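Local coordinates for AT-less polyketide synthase (Streptomyces platensis subsp. rosaceus, PDB 4TKT), which probably catalyses decarboxylative Claisen condensation as a ketosynthase domain of the AT-less type I polyketide synthase that makes isomigrastatin, at residues Trp28-Leu32 with Ala33-Ser37. Sequence-based numbering, arbitrary orientation.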
ATOM      1  N   TRP A  28      -8.472   1.379  -7.780  1.00 37.04           N
ATOM      2  CA  TRP A  28      -8.435   1.963  -9.113  1.00 38.68           C
ATOM      3  C   TRP A  28      -9.838   2.133  -9.682  1.00 47.26           C
ATOM      4  O   TRP A  28     -10.136   3.136 -10.330  1.00 55.45           O
ATOM      5  CB  TRP A  28      -7.595   1.111 -10.064  1.00 39.87           C
ATOM      6  CG  TRP A  28      -7.663   1.597 -11.480  1.00 43.25           C
ATOM      7  CD1 TRP A  28      -8.212   0.946 -12.545  1.00 44.14           C
ATOM      8  CD2 TRP A  28      -7.186   2.852 -11.978  1.00 42.16           C
ATOM      9  NE1 TRP A  28      -8.096   1.713 -13.679  1.00 45.76           N
ATOM     10  CE2 TRP A  28      -7.470   2.889 -13.358  1.00 49.93           C
ATOM     11  CE3 TRP A  28      -6.540   3.946 -11.393  1.00 43.85           C
ATOM     12  CZ2 TRP A  28      -7.132   3.977 -14.162  1.00 52.95           C
ATOM     13  CZ3 TRP A  28      -6.204   5.026 -12.193  1.00 45.03           C
ATOM     14  CH2 TRP A  28      -6.502   5.033 -13.562  1.00 49.82           C
ATOM     15  N   GLU A  29     -10.694   1.149  -9.442  1.00 40.87           N
ATOM     16  CA  GLU A  29     -12.068   1.214  -9.917  1.00 42.58           C
ATOM     17  C   GLU A  29     -12.791   2.402  -9.293  1.00 41.93           C
ATOM     18  O   GLU A  29     -13.490   3.145  -9.979  1.00 49.30           O
ATOM     19  CB  GLU A  29     -12.809  -0.089  -9.608  1.00 52.73           C
ATOM     20  CG  GLU A  29     -12.231  -1.308 -10.313  1.00 63.86           C
ATOM     21  CD  GLU A  29     -12.919  -2.602  -9.909  1.00 83.98           C
ATOM     22  OE1 GLU A  29     -13.863  -2.547  -9.092  1.00 90.40           O
ATOM     23  OE2 GLU A  29     -12.514  -3.675 -10.408  1.00 91.94           O
ATOM     24  N   ASN A  30     -12.603   2.586  -7.990  1.00 43.11           N
ATOM     25  CA  ASN A  30     -13.187   3.720  -7.284  1.00 43.48           C
ATOM     26  C   ASN A  30     -12.655   5.054  -7.797  1.00 42.32           C
ATOM     27  O   ASN A  30     -13.416   6.000  -8.004  1.00 42.05           O
ATOM     28  CB  ASN A  30     -12.922   3.603  -5.783  1.00 39.51           C
ATOM     29  CG  ASN A  30     -13.638   2.427  -5.157  1.00 38.12           C
ATOM     30  OD1 ASN A  30     -14.286   1.641  -5.847  1.00 39.33           O
ATOM     31  ND2 ASN A  30     -13.520   2.295  -3.841  1.00 41.76           N
ATOM     32  N   LEU A  31     -11.342   5.120  -7.996  1.00 38.40           N
ATOM     33  CA  LEU A  31     -10.698   6.330  -8.487  1.00 38.47           C
ATOM     34  C   LEU A  31     -11.156   6.665  -9.902  1.00 47.98           C
ATOM     35  O   LEU A  31     -11.356   7.831 -10.241  1.00 48.15           O
ATOM     36  CB  LEU A  31      -9.175   6.180  -8.453  1.00 37.41           C
ATOM     37  CG  LEU A  31      -8.504   6.215  -7.080  1.00 46.23           C
ATOM     38  CD1 LEU A  31      -7.021   5.916  -7.211  1.00 45.65           C
ATOM     39  CD2 LEU A  31      -8.722   7.565  -6.413  1.00 45.80           C
ATOM     40  N   LEU A  32     -11.319   5.635 -10.723  1.00 51.14           N
ATOM     41  CA  LEU A  32     -11.705   5.828 -12.113  1.00 44.72           C
ATOM     42  C   LEU A  32     -13.151   6.294 -12.224  1.00 46.04           C
ATOM     43  O   LEU A  32     -13.482   7.117 -13.075  1.00 47.71           O
ATOM     44  CB  LEU A  32     -11.501   4.538 -12.907  1.00 46.01           C
ATOM     45  CG  LEU A  32     -11.750   4.614 -14.412  1.00 48.78           C
ATOM     46  CD1 LEU A  32     -10.972   5.765 -15.030  1.00 49.21           C
ATOM     47  CD2 LEU A  32     -11.370   3.298 -15.069  1.00 49.89           C
ATOM     48  N   ALA A  33     -14.007   5.771 -11.352  1.00 46.69           N
ATOM     49  CA  ALA A  33     -15.427   6.099 -11.388  1.00 46.85           C
ATOM     50  C   ALA A  33     -15.741   7.377 -10.612  1.00 47.71           C
ATOM     51  O   ALA A  33     -16.899   7.787 -10.522  1.00 47.04           O
ATOM     52  CB  ALA A  33     -16.248   4.940 -10.845  1.00 46.99           C
ATOM     53  N   GLY A  34     -14.707   8.002 -10.058  1.00 44.07           N
ATOM     54  CA  GLY A  34     -14.875   9.229  -9.297  1.00 50.66           C
ATOM     55  C   GLY A  34     -15.741   9.021  -8.072  1.00 49.90           C
ATOM     56  O   GLY A  34     -16.517   9.896  -7.687  1.00 47.59           O
ATOM     57  N   ARG A  35     -15.600   7.853  -7.456  1.00 48.48           N
ATOM     58  CA  ARG A  35     -16.448   7.468  -6.337  1.00 46.08           C
ATOM     59  C   ARG A  35     -16.031   8.139  -5.030  1.00 43.53           C
ATOM     60  O   ARG A  35     -14.842   8.282  -4.739  1.00 40.36           O
ATOM     61  CB  ARG A  35     -16.437   5.946  -6.179  1.00 54.48           C
ATOM     62  CG  ARG A  35     -17.418   5.414  -5.148  1.00 64.29           C
ATOM     63  CD  ARG A  35     -17.678   3.927  -5.340  1.00 68.07           C
ATOM     64  NE  ARG A  35     -18.265   3.641  -6.649  1.00 70.09           N
ATOM     65  CZ  ARG A  35     -17.626   3.024  -7.638  1.00 69.09           C
ATOM     66  NH1 ARG A  35     -16.376   2.615  -7.471  1.00 69.77           N
ATOM     67  NH2 ARG A  35     -18.240   2.810  -8.794  1.00 68.87           N
ATOM     68  N   ASP A  36     -17.027   8.557  -4.256  1.00 42.92           N
ATOM     69  CA  ASP A  36     -16.816   9.109  -2.921  1.00 38.05           C
ATOM     70  C   ASP A  36     -17.002   8.000  -1.891  1.00 39.76           C
ATOM     71  O   ASP A  36     -18.073   7.403  -1.803  1.00 39.34           O
ATOM     72  CB  ASP A  36     -17.790  10.265  -2.660  1.00 38.48           C
ATOM     73  CG  ASP A  36     -17.485  11.023  -1.375  1.00 53.88           C
ATOM     74  OD1 ASP A  36     -16.718  10.518  -0.529  1.00 53.51           O
ATOM     75  OD2 ASP A  36     -18.030  12.136  -1.210  1.00 51.65           O
ATOM     76  N   SER A  37     -15.963   7.722  -1.109  1.00 37.59           N
ATOM     77  CA  SER A  37     -16.015   6.613  -0.161  1.00 35.91           C
ATOM     78  C   SER A  37     -16.196   7.072   1.283  1.00 37.00           C
ATOM     79  O   SER A  37     -16.015   6.288   2.214  1.00 41.63           O
ATOM     80  CB  SER A  37     -14.751   5.760  -0.278  1.00 33.05           C
ATOM     81  OG  SER A  37     -14.641   5.189  -1.570  1.00 44.42           O
TER
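The side chain of Arg-35 folds back alongside the last turn of the helix and meets Asn-30, an example of how the backbone closes a helix while a weak side-chain bond is added beside it. Arg-35 CB lies 3.5 Å from Asn-30 O, the carbonyl that also accepts the backbone N-H of Arg-35 in a nearly straight bond (N to O 2.9 Å, 168° at the hydrogen). With CG anti to the backbone N, the chain first heads away from that atom; Arg-35 CD passes 4.1 Å from Asn-30 OD1, and a bend at chi3 (-61°) returns the guanidinium to the helix. There Arg-35 NH1 reaches Asn-30 OD1 at 2.8 Å and also rests 3.4 Å from Asn-30 CA. Asn-30 OD1 lies at the edge of the guanidinium, near its plane, but NH1 comes to the amide from off its plane, the two groups being turned 79° apart; the bond is bent and weak. The amide is steadied from its other end, since ND2 of the buried Asn-30 donates to Gly-20 O. In the backbone, Ala-33 N keeps an ordinary helical bond to Glu-29 O at 3.0 Å. Farther along, Arg-35 O accepts from Asn-358, tying the exit to another part of the ketosynthase. Gly-34 at positive phi, with Arg-35 N bonded to Asn-30 O and Gly-34 N more weakly to Leu-31 O, makes this a Schellman motif, ending helix 24-32 of the thiolase-type fold ahead of strand 39-40.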